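Local coordinates for protein elongation factor G (Thermus thermophilus, PDB 2DY1) that binds GTP together with a magnesium ion and probably acts as a translational GTPase in the elongation stage of protein synthesis, at residues 8-13 against 266-271; 100-105 against 128-133; 455-460 against 644-649; 572-577 against 617-622. All blocks are in the same frame, centred on the assembly; numbering follows the deposited sequence.

Contact 1 (8-13 against 266-271)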
loop_
_atom_site.group_PDB
_atom_site.type_symbol
_atom_site.label_atom_id
_atom_site.label_comp_id
_atom_site.label_asym_id
_atom_site.label_seq_id
_atom_site.Cartn_x
_atom_site.Cartn_y
_atom_site.Cartn_z
ATOM N N MET A 8 -20.197 17.828 19.177
ATOM C CA MET A 8 -20.094 16.582 18.436
ATOM C C MET A 8 -18.744 16.536 17.739
ATOM O O MET A 8 -18.211 17.568 17.341
ATOM C CB MET A 8 -21.196 16.488 17.377
ATOM C CG MET A 8 -22.605 16.673 17.913
ATOM S SD MET A 8 -23.851 16.382 16.645
ATOM C CE MET A 8 -23.652 17.814 15.625
ATOM N N ILE A 9 -18.190 15.341 17.618
ATOM C CA ILE A 9 -16.905 15.167 16.947
ATOM C C ILE A 9 -17.042 14.018 15.960
ATOM O O ILE A 9 -17.759 13.057 16.224
ATOM C CB ILE A 9 -15.785 14.823 17.956
ATOM C CG1 ILE A 9 -15.630 15.980 18.950
ATOM C CG2 ILE A 9 -14.444 14.593 17.208
ATOM C CD1 ILE A 9 -14.620 15.713 20.024
ATOM N N ARG A 10 -16.395 14.139 14.798
ATOM C CA ARG A 10 -16.389 13.081 13.788
ATOM C C ARG A 10 -14.953 12.944 13.279
ATOM O O ARG A 10 -14.228 13.930 13.216
ATOM C CB ARG A 10 -17.247 13.435 12.568
ATOM C CG ARG A 10 -18.699 13.770 12.837
ATOM C CD ARG A 10 -19.472 12.558 13.282
ATOM N NE ARG A 10 -20.876 12.908 13.470
ATOM C CZ ARG A 10 -21.412 13.242 14.636
ATOM N NH1 ARG A 10 -20.656 13.280 15.722
ATOM N NH2 ARG A 10 -22.716 13.486 14.717
ATOM N N THR A 11 -14.544 11.728 12.947
ATOM C CA THR A 11 -13.230 11.492 12.338
ATOM C C THR A 11 -13.589 10.857 10.991
ATOM O O THR A 11 -14.215 9.792 10.939
ATOM C CB THR A 11 -12.358 10.512 13.123
ATOM O OG1 THR A 11 -12.336 10.899 14.507
ATOM C CG2 THR A 11 -10.918 10.574 12.594
ATOM N N VAL A 12 -13.117 11.466 9.909
ATOM C CA VAL A 12 -13.505 11.023 8.570
ATOM C C VAL A 12 -12.313 10.972 7.631
ATOM O O VAL A 12 -11.531 11.926 7.603
ATOM C CB VAL A 12 -14.550 12.033 7.983
ATOM C CG1 VAL A 12 -14.976 11.625 6.569
ATOM C CG2 VAL A 12 -15.782 12.123 8.912
ATOM N N ALA A 13 -12.171 9.874 6.876
ATOM C CA ALA A 13 -11.079 9.777 5.887
ATOM C C ALA A 13 -11.681 10.139 4.536
ATOM O O ALA A 13 -12.700 9.574 4.157
ATOM C CB ALA A 13 -10.532 8.372 5.816
ATOM N N GLU A 266 -22.115 19.984 7.182
ATOM C CA GLU A 266 -23.300 19.764 8.007
ATOM C C GLU A 266 -23.804 18.336 7.793
ATOM O O GLU A 266 -24.212 17.654 8.744
ATOM C CB GLU A 266 -24.379 20.792 7.653
ATOM C CG GLU A 266 -23.961 22.226 8.003
ATOM C CD GLU A 266 -24.954 23.285 7.535
ATOM O OE1 GLU A 266 -25.477 23.160 6.410
ATOM O OE2 GLU A 266 -25.200 24.256 8.288
ATOM N N LEU A 267 -23.772 17.867 6.547
ATOM C CA LEU A 267 -24.208 16.504 6.254
ATOM C C LEU A 267 -23.283 15.473 6.909
ATOM O O LEU A 267 -23.742 14.423 7.346
ATOM C CB LEU A 267 -24.297 16.287 4.736
ATOM C CG LEU A 267 -24.719 14.906 4.242
ATOM C CD1 LEU A 267 -26.128 14.579 4.733
ATOM C CD2 LEU A 267 -24.675 14.886 2.717
ATOM N N ILE A 268 -21.979 15.756 6.969
ATOM C CA ILE A 268 -21.050 14.843 7.628
ATOM C C ILE A 268 -21.476 14.682 9.089
ATOM O O ILE A 268 -21.541 13.555 9.611
ATOM C CB ILE A 268 -19.612 15.397 7.542
ATOM C CG1 ILE A 268 -19.066 15.133 6.137
ATOM C CG2 ILE A 268 -18.719 14.759 8.607
ATOM C CD1 ILE A 268 -17.788 15.935 5.783
ATOM N N LEU A 269 -21.773 15.799 9.748
ATOM C CA LEU A 269 -22.194 15.757 11.147
ATOM C C LEU A 269 -23.516 15.015 11.296
ATOM O O LEU A 269 -23.690 14.189 12.195
ATOM C CB LEU A 269 -22.313 17.185 11.704
ATOM C CG LEU A 269 -20.945 17.854 11.841
ATOM C CD1 LEU A 269 -21.125 19.367 11.880
ATOM C CD2 LEU A 269 -20.220 17.339 13.112
ATOM N N GLU A 270 -24.446 15.273 10.391
ATOM C CA GLU A 270 -25.747 14.627 10.479
ATOM C C GLU A 270 -25.773 13.136 10.159
ATOM O O GLU A 270 -26.483 12.358 10.805
ATOM C CB GLU A 270 -26.721 15.351 9.545
ATOM C CG GLU A 270 -28.053 14.645 9.366
ATOM C CD GLU A 270 -28.930 15.331 8.333
ATOM O OE1 GLU A 270 -28.383 16.090 7.497
ATOM O OE2 GLU A 270 -30.158 15.100 8.345
ATOM N N ALA A 271 -24.990 12.726 9.169
ATOM C CA ALA A 271 -24.986 11.343 8.719
ATOM C C ALA A 271 -23.962 10.356 9.250
ATOM O O ALA A 271 -24.255 9.172 9.364
ATOM C CB ALA A 271 -24.932 11.328 7.184
#
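The backbone oxygen of Leu269 is gripped twice by one guanidinium group. Arg10 NH2 makes the main bond, 2.8 Å to Leu269 O, and meets a lone pair in the carbonyl plane. Arg10 NE reaches the same oxygen at 3.3 Å, but the angle is poor and this bond is weak. The third nitrogen turns back to its own strand: Arg10 NH1 donates to Ile9 O at 2.9 Å. That oxygen lies in the guanidinium plane, while NH1 stands above the carbonyl plane of Ile9. Two carbonyls therefore fix how the group is turned. The bend at chi2 (-69°) folds the arginine chain so that it can serve both. Leu269 CD2 lies over one face of the guanidinium and comes within 3.9 Å of Arg10 CG. Apolar contacts lie before and after the arginine in the segment. Met8 CE touches Leu269 CB at 4.2 Å, and Val12 CG2 meets Ile268 CG2 at 4.0 Å. Segment 266-271 of the helix crosses segment 9-13 of the strand at 103°, on the face of the GTP-binding domain sheet where Val76 also touches Leu269. A leucine in place of Arg10 would probably leave the oxygens of Leu269 and Ile9 without these donors. Leu269 belongs to the last turn of helix 261-271, so the positive group is likely to be favoured by the partial negative charge of that helix end.

Contact 2 (100-105 against 128-133); sequences AALVAV and PRMVVV
Leu102 CD1 overlaps two side chains of the next strand, Val132 CG1 at 3.7 Å and Met130 CG at 3.8 Å. With CG anti to the backbone N (chi1 171°), the leucine leans across the strand gap and touches both. Val132 meets it with CG1, which stands between its own backbone N and carbonyl carbon (chi1 55°). The same methyl touches Ala104 CB. On the face of Ala101, Val103 and Val105, Val105 CG2 packs on Val131 CG1 at 3.8 Å, and Ala101 CB lies against Arg129 CG at 4.0 Å.

The backbones form a regular parallel ladder, in register from Ala101 with Arg129 to Val105 with Val133. Five hydrogen bonds hold it. Ala101 N binds Pro128 O at 2.9 Å, and Met130 N binds Ala101 O. Val103 N to Met130 O is the shortest at 2.8 Å. The ladder goes on with Val132 N to Val103 O and Val105 N to Val132 O. CA-H...O contacts fill in between them, such as Val133 CA to Val105 O at 3.3 Å.

The pair is the strand part of a beta-alpha-beta crossover in the P-loop GTPase fold. Helix 113-124 makes the connection and covers the face of Val103 and Val105 through Thr115. The guanidinium end of Arg129 leads away to Leu127 O, Glu123 and the ring of Trp119. Helix 261-271 covers the opposite face, with Ile268 on Leu102 and Met130. On that face Ala104 touches Ser20 of the GTP site. Strand 9-16 flanks 100-106, and strand 248-252 flanks 129-134.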
loop_
_atom_site.group_PDB
_atom_site.type_symbol
_atom_site.label_atom_id
_atom_site.label_comp_id
_atom_site.label_asym_id
_atom_site.label_seq_id
_atom_site.Cartn_x
_atom_site.Cartn_y
_atom_site.Cartn_z
ATOM N N ALA A 100 -15.399 6.727 9.475
ATOM C CA ALA A 100 -16.242 6.736 8.269
ATOM C C ALA A 100 -15.382 7.199 7.109
ATOM O O ALA A 100 -14.359 7.861 7.318
ATOM C CB ALA A 100 -17.422 7.686 8.435
ATOM N N ALA A 101 -15.802 6.840 5.895
ATOM C CA ALA A 101 -15.075 7.244 4.700
ATOM C C ALA A 101 -15.941 8.170 3.849
ATOM O O ALA A 101 -17.110 7.886 3.619
ATOM C CB ALA A 101 -14.709 6.020 3.888
ATOM N N LEU A 102 -15.371 9.294 3.425
ATOM C CA LEU A 102 -16.046 10.232 2.521
ATOM C C LEU A 102 -15.324 9.940 1.213
ATOM O O LEU A 102 -14.119 10.166 1.102
ATOM C CB LEU A 102 -15.808 11.682 2.954
ATOM C CG LEU A 102 -16.277 12.768 1.969
ATOM C CD1 LEU A 102 -17.808 12.627 1.691
ATOM C CD2 LEU A 102 -15.990 14.168 2.560
ATOM N N VAL A 103 -16.059 9.453 0.224
ATOM C CA VAL A 103 -15.456 9.025 -1.034
ATOM C C VAL A 103 -15.763 10.013 -2.143
ATOM O O VAL A 103 -16.905 10.148 -2.546
ATOM C CB VAL A 103 -16.005 7.606 -1.410
ATOM C CG1 VAL A 103 -15.295 7.064 -2.641
ATOM C CG2 VAL A 103 -15.834 6.631 -0.205
ATOM N N ALA A 104 -14.730 10.720 -2.619
ATOM C CA ALA A 104 -14.900 11.700 -3.690
ATOM C C ALA A 104 -14.974 10.962 -5.011
ATOM O O ALA A 104 -14.195 10.036 -5.270
ATOM C CB ALA A 104 -13.716 12.670 -3.730
ATOM N N VAL A 105 -15.932 11.375 -5.835
ATOM C CA VAL A 105 -16.131 10.779 -7.153
ATOM C C VAL A 105 -16.315 11.922 -8.151
ATOM O O VAL A 105 -17.211 12.750 -8.007
ATOM C CB VAL A 105 -17.411 9.882 -7.173
ATOM C CG1 VAL A 105 -17.736 9.417 -8.615
ATOM C CG2 VAL A 105 -17.207 8.686 -6.267
ATOM N N PRO A 128 -18.794 3.186 7.657
ATOM C CA PRO A 128 -19.915 3.786 6.932
ATOM C C PRO A 128 -19.246 4.557 5.784
ATOM O O PRO A 128 -18.083 4.983 5.898
ATOM C CB PRO A 128 -20.502 4.764 7.937
ATOM C CG PRO A 128 -20.277 4.029 9.259
ATOM C CD PRO A 128 -18.860 3.526 9.096
ATOM N N ARG A 129 -19.971 4.744 4.687
ATOM C CA ARG A 129 -19.443 5.462 3.536
ATOM C C ARG A 129 -20.460 6.475 3.023
ATOM O O ARG A 129 -21.672 6.230 3.046
ATOM C CB ARG A 129 -19.108 4.495 2.394
ATOM C CG ARG A 129 -17.726 3.831 2.480
ATOM C CD ARG A 129 -17.842 2.365 2.094
ATOM N NE ARG A 129 -18.503 1.661 3.198
ATOM C CZ ARG A 129 -19.202 0.544 3.064
ATOM N NH1 ARG A 129 -19.344 -0.020 1.867
ATOM N NH2 ARG A 129 -19.771 -0.001 4.131
ATOM N N MET A 130 -19.957 7.632 2.608
ATOM C CA MET A 130 -20.769 8.701 2.017
ATOM C C MET A 130 -19.986 9.062 0.756
ATOM O O MET A 130 -18.772 8.926 0.738
ATOM C CB MET A 130 -20.848 9.910 2.970
ATOM C CG MET A 130 -21.246 11.237 2.367
ATOM S SD MET A 130 -21.127 12.535 3.665
ATOM C CE MET A 130 -22.498 12.001 4.659
ATOM N N VAL A 131 -20.680 9.472 -0.302
ATOM C CA VAL A 131 -20.027 9.855 -1.556
ATOM C C VAL A 131 -20.191 11.342 -1.753
ATOM O O VAL A 131 -21.250 11.889 -1.446
ATOM C CB VAL A 131 -20.730 9.183 -2.771
ATOM C CG1 VAL A 131 -20.198 9.747 -4.098
ATOM C CG2 VAL A 131 -20.518 7.671 -2.726
ATOM N N VAL A 132 -19.150 12.011 -2.249
ATOM C CA VAL A 132 -19.283 13.425 -2.597
ATOM C C VAL A 132 -18.895 13.529 -4.071
ATOM O O VAL A 132 -17.814 13.110 -4.480
ATOM C CB VAL A 132 -18.429 14.393 -1.689
ATOM C CG1 VAL A 132 -16.964 14.018 -1.674
ATOM C CG2 VAL A 132 -18.623 15.834 -2.171
ATOM N N VAL A 133 -19.816 14.051 -4.878
ATOM C CA VAL A 133 -19.589 14.186 -6.315
ATOM C C VAL A 133 -19.028 15.554 -6.621
ATOM O O VAL A 133 -19.653 16.592 -6.351
ATOM C CB VAL A 133 -20.901 13.983 -7.086
ATOM C CG1 VAL A 133 -20.645 14.211 -8.588
ATOM C CG2 VAL A 133 -21.433 12.574 -6.828
#

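Contact 3 (455-460 against 644-649)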
loop_
_atom_site.group_PDB
_atom_site.type_symbol
_atom_site.label_atom_id
_atom_site.label_comp_id
_atom_site.label_asym_id
_atom_site.label_seq_id
_atom_site.Cartn_x
_atom_site.Cartn_y
_atom_site.Cartn_z
ATOM N N PRO A 455 19.000 -13.388 -10.212
ATOM C CA PRO A 455 19.657 -14.455 -9.454
ATOM C C PRO A 455 19.764 -15.756 -10.255
ATOM O O PRO A 455 19.027 -16.717 -10.014
ATOM C CB PRO A 455 18.774 -14.586 -8.217
ATOM C CG PRO A 455 17.415 -14.290 -8.768
ATOM C CD PRO A 455 17.666 -13.096 -9.659
ATOM N N TYR A 456 20.677 -15.768 -11.219
ATOM C CA TYR A 456 20.901 -16.955 -12.036
ATOM C C TYR A 456 21.440 -18.061 -11.139
ATOM O O TYR A 456 21.976 -17.808 -10.060
ATOM C CB TYR A 456 21.927 -16.668 -13.135
ATOM C CG TYR A 456 21.431 -15.731 -14.200
ATOM C CD1 TYR A 456 20.483 -16.146 -15.134
ATOM C CD2 TYR A 456 21.883 -14.417 -14.257
ATOM C CE1 TYR A 456 19.993 -15.264 -16.107
ATOM C CE2 TYR A 456 21.400 -13.531 -15.219
ATOM C CZ TYR A 456 20.458 -13.959 -16.133
ATOM O OH TYR A 456 19.968 -13.067 -17.063
ATOM N N ARG A 457 21.284 -19.297 -11.584
ATOM C CA ARG A 457 21.787 -20.419 -10.819
ATOM C C ARG A 457 22.379 -21.407 -11.796
ATOM O O ARG A 457 22.430 -21.139 -12.997
ATOM C CB ARG A 457 20.670 -21.044 -9.988
ATOM C CG ARG A 457 20.220 -20.083 -8.898
ATOM C CD ARG A 457 19.406 -20.729 -7.818
ATOM N NE ARG A 457 19.011 -19.729 -6.833
ATOM C CZ ARG A 457 17.976 -19.878 -6.023
ATOM N NH1 ARG A 457 17.258 -20.988 -6.086
ATOM N NH2 ARG A 457 17.627 -18.901 -5.196
ATOM N N GLU A 458 22.851 -22.535 -11.280
ATOM C CA GLU A 458 23.453 -23.547 -12.134
ATOM C C GLU A 458 23.019 -24.926 -11.685
ATOM O O GLU A 458 22.533 -25.097 -10.576
ATOM C CB GLU A 458 24.980 -23.470 -12.043
ATOM C CG GLU A 458 25.572 -22.160 -12.532
ATOM C CD GLU A 458 27.073 -22.089 -12.331
ATOM O OE1 GLU A 458 27.727 -23.157 -12.335
ATOM O OE2 GLU A 458 27.604 -20.967 -12.186
ATOM N N THR A 459 23.186 -25.906 -12.567
ATOM C CA THR A 459 22.866 -27.285 -12.231
ATOM C C THR A 459 23.689 -28.193 -13.133
ATOM O O THR A 459 24.528 -27.712 -13.906
ATOM C CB THR A 459 21.357 -27.593 -12.366
ATOM O OG1 THR A 459 21.077 -28.847 -11.719
ATOM C CG2 THR A 459 20.933 -27.672 -13.832
ATOM N N ILE A 460 23.470 -29.498 -13.025
ATOM C CA ILE A 460 24.226 -30.448 -13.834
ATOM C C ILE A 460 23.327 -31.319 -14.704
ATOM O O ILE A 460 22.180 -31.582 -14.354
ATOM C CB ILE A 460 25.100 -31.357 -12.944
ATOM C CG1 ILE A 460 24.258 -31.982 -11.832
ATOM C CG2 ILE A 460 26.243 -30.555 -12.342
ATOM C CD1 ILE A 460 25.032 -33.014 -10.977
ATOM N N SER A 644 7.941 -18.801 -10.568
ATOM C CA SER A 644 7.418 -20.091 -10.991
ATOM C C SER A 644 8.448 -21.203 -10.786
ATOM O O SER A 644 8.245 -22.116 -9.987
ATOM C CB SER A 644 7.025 -20.025 -12.467
ATOM O OG SER A 644 6.543 -21.275 -12.926
ATOM N N HIS A 645 9.563 -21.113 -11.496
ATOM C CA HIS A 645 10.593 -22.137 -11.395
ATOM C C HIS A 645 11.825 -21.667 -12.141
ATOM O O HIS A 645 11.795 -20.633 -12.805
ATOM C CB HIS A 645 10.095 -23.429 -12.058
ATOM C CG HIS A 645 9.857 -23.282 -13.533
ATOM N ND1 HIS A 645 8.766 -22.614 -14.050
ATOM C CD2 HIS A 645 10.614 -23.644 -14.596
ATOM C CE1 HIS A 645 8.863 -22.567 -15.366
ATOM N NE2 HIS A 645 9.975 -23.184 -15.724
ATOM N N TYR A 646 12.907 -22.434 -12.035
ATOM C CA TYR A 646 14.133 -22.122 -12.759
ATOM C C TYR A 646 14.139 -22.977 -14.019
ATOM O O TYR A 646 13.639 -24.103 -14.019
ATOM C CB TYR A 646 15.378 -22.449 -11.925
ATOM C CG TYR A 646 15.854 -21.295 -11.070
ATOM C CD1 TYR A 646 15.262 -21.019 -9.838
ATOM C CD2 TYR A 646 16.861 -20.446 -11.524
ATOM C CE1 TYR A 646 15.658 -19.911 -9.081
ATOM C CE2 TYR A 646 17.270 -19.341 -10.780
ATOM C CZ TYR A 646 16.659 -19.080 -9.564
ATOM O OH TYR A 646 17.049 -17.977 -8.847
ATOM N N ALA A 647 14.689 -22.442 -15.098
ATOM C CA ALA A 647 14.753 -23.190 -16.345
ATOM C C ALA A 647 16.087 -22.898 -16.983
ATOM O O ALA A 647 16.700 -21.869 -16.712
ATOM C CB ALA A 647 13.614 -22.777 -17.279
ATOM N N GLU A 648 16.551 -23.813 -17.822
ATOM C CA GLU A 648 17.825 -23.628 -18.492
ATOM C C GLU A 648 17.747 -22.416 -19.418
ATOM O O GLU A 648 16.751 -22.219 -20.128
ATOM C CB GLU A 648 18.175 -24.890 -19.293
ATOM C CG GLU A 648 18.054 -26.178 -18.471
ATOM C CD GLU A 648 18.383 -27.443 -19.260
ATOM O OE1 GLU A 648 18.676 -27.346 -20.472
ATOM O OE2 GLU A 648 18.348 -28.537 -18.656
ATOM N N VAL A 649 18.801 -21.611 -19.401
ATOM C CA VAL A 649 18.890 -20.421 -20.230
ATOM C C VAL A 649 19.226 -20.831 -21.662
ATOM O O VAL A 649 20.143 -21.621 -21.885
ATOM C CB VAL A 649 19.998 -19.481 -19.711
ATOM C CG1 VAL A 649 20.166 -18.288 -20.649
ATOM C CG2 VAL A 649 19.659 -19.008 -18.300
#
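Arg457 and Tyr646 cross at about a right angle, with the arginine chain laid over one face of the tyrosine ring. Straight torsions at chi2 (-164°) and chi3 carry the chain across the ring. Arg457 CD makes a CH-pi contact, 4.0 Å from the centroid of the Tyr646 ring. Farther out, the guanidinium and ring planes are only 18° apart. Arg457 NH1 stands 3.6 Å from Tyr646 CE1, and the phenol oxygen lies over a face of the guanidinium, toward its rim. Tyr646 OH and Arg457 NE are 3.3 Å apart, but the angle is too poor for a hydrogen bond. The hydroxyl instead donates to Pro455 O at 2.6 Å, in the carbonyl plane and at the edge of the ring. This bond fixes the ring end while the arginine lies on its face. Pro455 CG also touches Tyr646 OH, at 3.7 Å. Separately, Tyr456 CD1 meets Val649 CG2 at 4.3 Å.

Beyond the ring, Arg457 NH2 forms a salt bridge with Glu419. Strands 457-460 and 638-648 do not pair with each other here. Each is antiparallel to strand 569-583, where Leu572 bonds the backbone of Arg457 and Glu573 that of Ala647. Tyr646, of the C-terminal domain, thus reaches the start of the domain IV sequence over this shared strand. Helix 651-663 packs on Tyr456 through Ile657 and on Val649 through Ala654.

Contact 4 (572-577 against 617-622); sequences LEPIYR and VPLAEV
Val617 joins Tyr576 as an antiparallel hydrogen-bonded pair. Tyr576 N donates to Val617 O at 2.9 Å with an angle of 174°, and Val617 N returns a bond to Tyr576 O. Pro618 follows and forms a non-hydrogen-bonded pair with Ile575. Ile575 CD1 flanks the proline ring, 4.1 Å from Pro618 CG. Pro618 CB also rests against the carboxylate of Glu573, 3.4 Å from OE1. This is the pairing of the first and third strands of a ferredoxin-like domain, formed by the C-terminal part of elongation factor G. The strand order 638-648, 569-583, 610-618, 600-607 fits that fold.

Leu619 comes next. Leu619 N still bonds Pro574 O, at 2.9 Å. Its side chain, with CG anti to the backbone N (chi1 173°), extends beside the Tyr576 ring in the same direction. Leu619 CD1 sits over a ring face, 3.8 Å from the Tyr576 centroid, a CH-pi contact. Leu619 CD2 reaches Pro574 CG at 3.9 Å. An alanine in place of Tyr576 would probably open a gap beside Leu619 and leave its branched end without the ring it rests on. Ala620 N donates to a water, which in turn donates to Glu573 OE1 at 2.7 Å and to Pro574 O. Arg598 holds the other carboxylate oxygen of Glu573 in a salt bridge.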
loop_
_atom_site.group_PDB
_atom_site.type_symbol
_atom_site.label_atom_id
_atom_site.label_comp_id
_atom_site.label_asym_id
_atom_site.label_seq_id
_atom_site.Cartn_x
_atom_site.Cartn_y
_atom_site.Cartn_z
ATOM N N LEU A 572 20.911 -21.682 -15.379
ATOM C CA LEU A 572 19.473 -21.638 -15.135
ATOM C C LEU A 572 19.069 -20.196 -14.842
ATOM O O LEU A 572 19.869 -19.419 -14.337
ATOM C CB LEU A 572 19.103 -22.502 -13.927
ATOM C CG LEU A 572 19.451 -23.992 -13.953
ATOM C CD1 LEU A 572 19.047 -24.609 -12.626
ATOM C CD2 LEU A 572 18.724 -24.685 -15.104
ATOM N N GLU A 573 17.831 -19.847 -15.172
ATOM C CA GLU A 573 17.337 -18.501 -14.901
ATOM C C GLU A 573 15.956 -18.607 -14.293
ATOM O O GLU A 573 15.237 -19.575 -14.525
ATOM C CB GLU A 573 17.285 -17.661 -16.186
ATOM C CG GLU A 573 16.214 -18.077 -17.172
ATOM C CD GLU A 573 16.218 -17.200 -18.415
ATOM O OE1 GLU A 573 16.297 -15.963 -18.264
ATOM O OE2 GLU A 573 16.137 -17.745 -19.537
ATOM N N PRO A 574 15.560 -17.611 -13.484
ATOM C CA PRO A 574 14.224 -17.734 -12.909
ATOM C C PRO A 574 13.121 -17.385 -13.901
ATOM O O PRO A 574 13.239 -16.432 -14.669
ATOM C CB PRO A 574 14.273 -16.794 -11.705
ATOM C CG PRO A 574 15.290 -15.792 -12.085
ATOM C CD PRO A 574 16.345 -16.565 -12.814
ATOM N N ILE A 575 12.064 -18.194 -13.880
ATOM C CA ILE A 575 10.897 -18.022 -14.740
ATOM C C ILE A 575 9.736 -17.603 -13.847
ATOM O O ILE A 575 9.529 -18.173 -12.780
ATOM C CB ILE A 575 10.524 -19.352 -15.449
ATOM C CG1 ILE A 575 11.684 -19.816 -16.334
ATOM C CG2 ILE A 575 9.239 -19.169 -16.273
ATOM C CD1 ILE A 575 12.187 -18.781 -17.319
ATOM N N TYR A 576 8.981 -16.597 -14.277
ATOM C CA TYR A 576 7.853 -16.108 -13.497
ATOM C C TYR A 576 6.522 -16.285 -14.216
ATOM O O TYR A 576 6.474 -16.373 -15.449
ATOM C CB TYR A 576 8.043 -14.613 -13.173
ATOM C CG TYR A 576 8.953 -14.340 -11.988
ATOM C CD1 TYR A 576 10.263 -14.824 -11.960
ATOM C CD2 TYR A 576 8.481 -13.643 -10.870
ATOM C CE1 TYR A 576 11.077 -14.628 -10.835
ATOM C CE2 TYR A 576 9.279 -13.440 -9.751
ATOM C CZ TYR A 576 10.577 -13.942 -9.739
ATOM O OH TYR A 576 11.351 -13.788 -8.613
ATOM N N ARG A 577 5.453 -16.384 -13.434
ATOM C CA ARG A 577 4.112 -16.452 -14.001
ATOM C C ARG A 577 3.647 -15.006 -14.102
ATOM O O ARG A 577 3.695 -14.286 -13.105
ATOM C CB ARG A 577 3.153 -17.324 -13.150
ATOM C CG ARG A 577 3.305 -17.393 -11.613
ATOM C CD ARG A 577 2.123 -18.194 -11.033
ATOM N NE ARG A 577 2.266 -18.814 -9.705
ATOM C CZ ARG A 577 3.139 -19.770 -9.393
ATOM N NH1 ARG A 577 3.985 -20.225 -10.304
ATOM N NH2 ARG A 577 3.130 -20.307 -8.180
ATOM N N VAL A 617 7.325 -16.038 -18.230
ATOM C CA VAL A 617 8.356 -15.235 -18.855
ATOM C C VAL A 617 9.582 -15.177 -17.960
ATOM O O VAL A 617 9.463 -15.220 -16.737
ATOM C CB VAL A 617 7.831 -13.794 -19.084
ATOM C CG1 VAL A 617 7.389 -13.194 -17.750
ATOM C CG2 VAL A 617 8.907 -12.927 -19.724
ATOM N N PRO A 618 10.779 -15.091 -18.557
ATOM C CA PRO A 618 12.007 -15.023 -17.765
ATOM C C PRO A 618 12.001 -13.737 -16.947
ATOM O O PRO A 618 11.688 -12.671 -17.481
ATOM C CB PRO A 618 13.100 -14.989 -18.821
ATOM C CG PRO A 618 12.498 -15.725 -19.964
ATOM C CD PRO A 618 11.094 -15.199 -19.992
ATOM N N LEU A 619 12.348 -13.826 -15.667
ATOM C CA LEU A 619 12.379 -12.633 -14.826
ATOM C C LEU A 619 13.252 -11.560 -15.470
ATOM O O LEU A 619 12.971 -10.366 -15.372
ATOM C CB LEU A 619 12.946 -12.971 -13.444
ATOM C CG LEU A 619 13.191 -11.773 -12.523
ATOM C CD1 LEU A 619 11.836 -11.226 -12.063
ATOM C CD2 LEU A 619 14.035 -12.199 -11.330
ATOM N N ALA A 620 14.313 -11.997 -16.135
ATOM C CA ALA A 620 15.260 -11.096 -16.769
ATOM C C ALA A 620 14.643 -10.262 -17.883
ATOM O O ALA A 620 15.229 -9.274 -18.311
ATOM C CB ALA A 620 16.439 -11.894 -17.317
ATOM N N GLU A 621 13.469 -10.666 -18.348
ATOM C CA GLU A 621 12.806 -9.946 -19.434
ATOM C C GLU A 621 11.693 -9.029 -18.946
ATOM O O GLU A 621 11.094 -8.307 -19.749
ATOM C CB GLU A 621 12.207 -10.943 -20.430
ATOM C CG GLU A 621 13.220 -11.856 -21.089
ATOM C CD GLU A 621 14.252 -11.087 -21.878
ATOM O OE1 GLU A 621 13.861 -10.359 -22.814
ATOM O OE2 GLU A 621 15.453 -11.206 -21.557
ATOM N N VAL A 622 11.418 -9.048 -17.643
ATOM C CA VAL A 622 10.331 -8.246 -17.081
ATOM C C VAL A 622 10.643 -7.475 -15.799
ATOM O O VAL A 622 9.728 -7.138 -15.055
ATOM C CB VAL A 622 9.102 -9.132 -16.772
ATOM C CG1 VAL A 622 8.431 -9.584 -18.069
ATOM C CG2 VAL A 622 9.533 -10.344 -15.944
HETATM O O HOH W 1 15.353 -14.676 -16.110
#

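Overall arrangement
From the N terminus, strand 9-16 comes first, and contact 1 closes a long loop when helix 261-271 returns to it. Contact 2 opens and closes within that loop, through one short crossover. The two touch: Ala13 bonds Ala100 and Leu102, and Met130 packs on Leu267 and Ala271. Contact 1 ties helix 261-271 to the sheet of the GTP-binding domain, and contact 2 joins two neighbouring strands of it. Contact 3 opens later, about 57 Å from contact 1 between centres, and joins segment 455-460, in the domain IV sequence, to the last strand of the C-terminal domain. Contact 4 falls inside that second loop. Segment 572-577 joins contacts 3 and 4, because its backbone bonds His645 and Ala647.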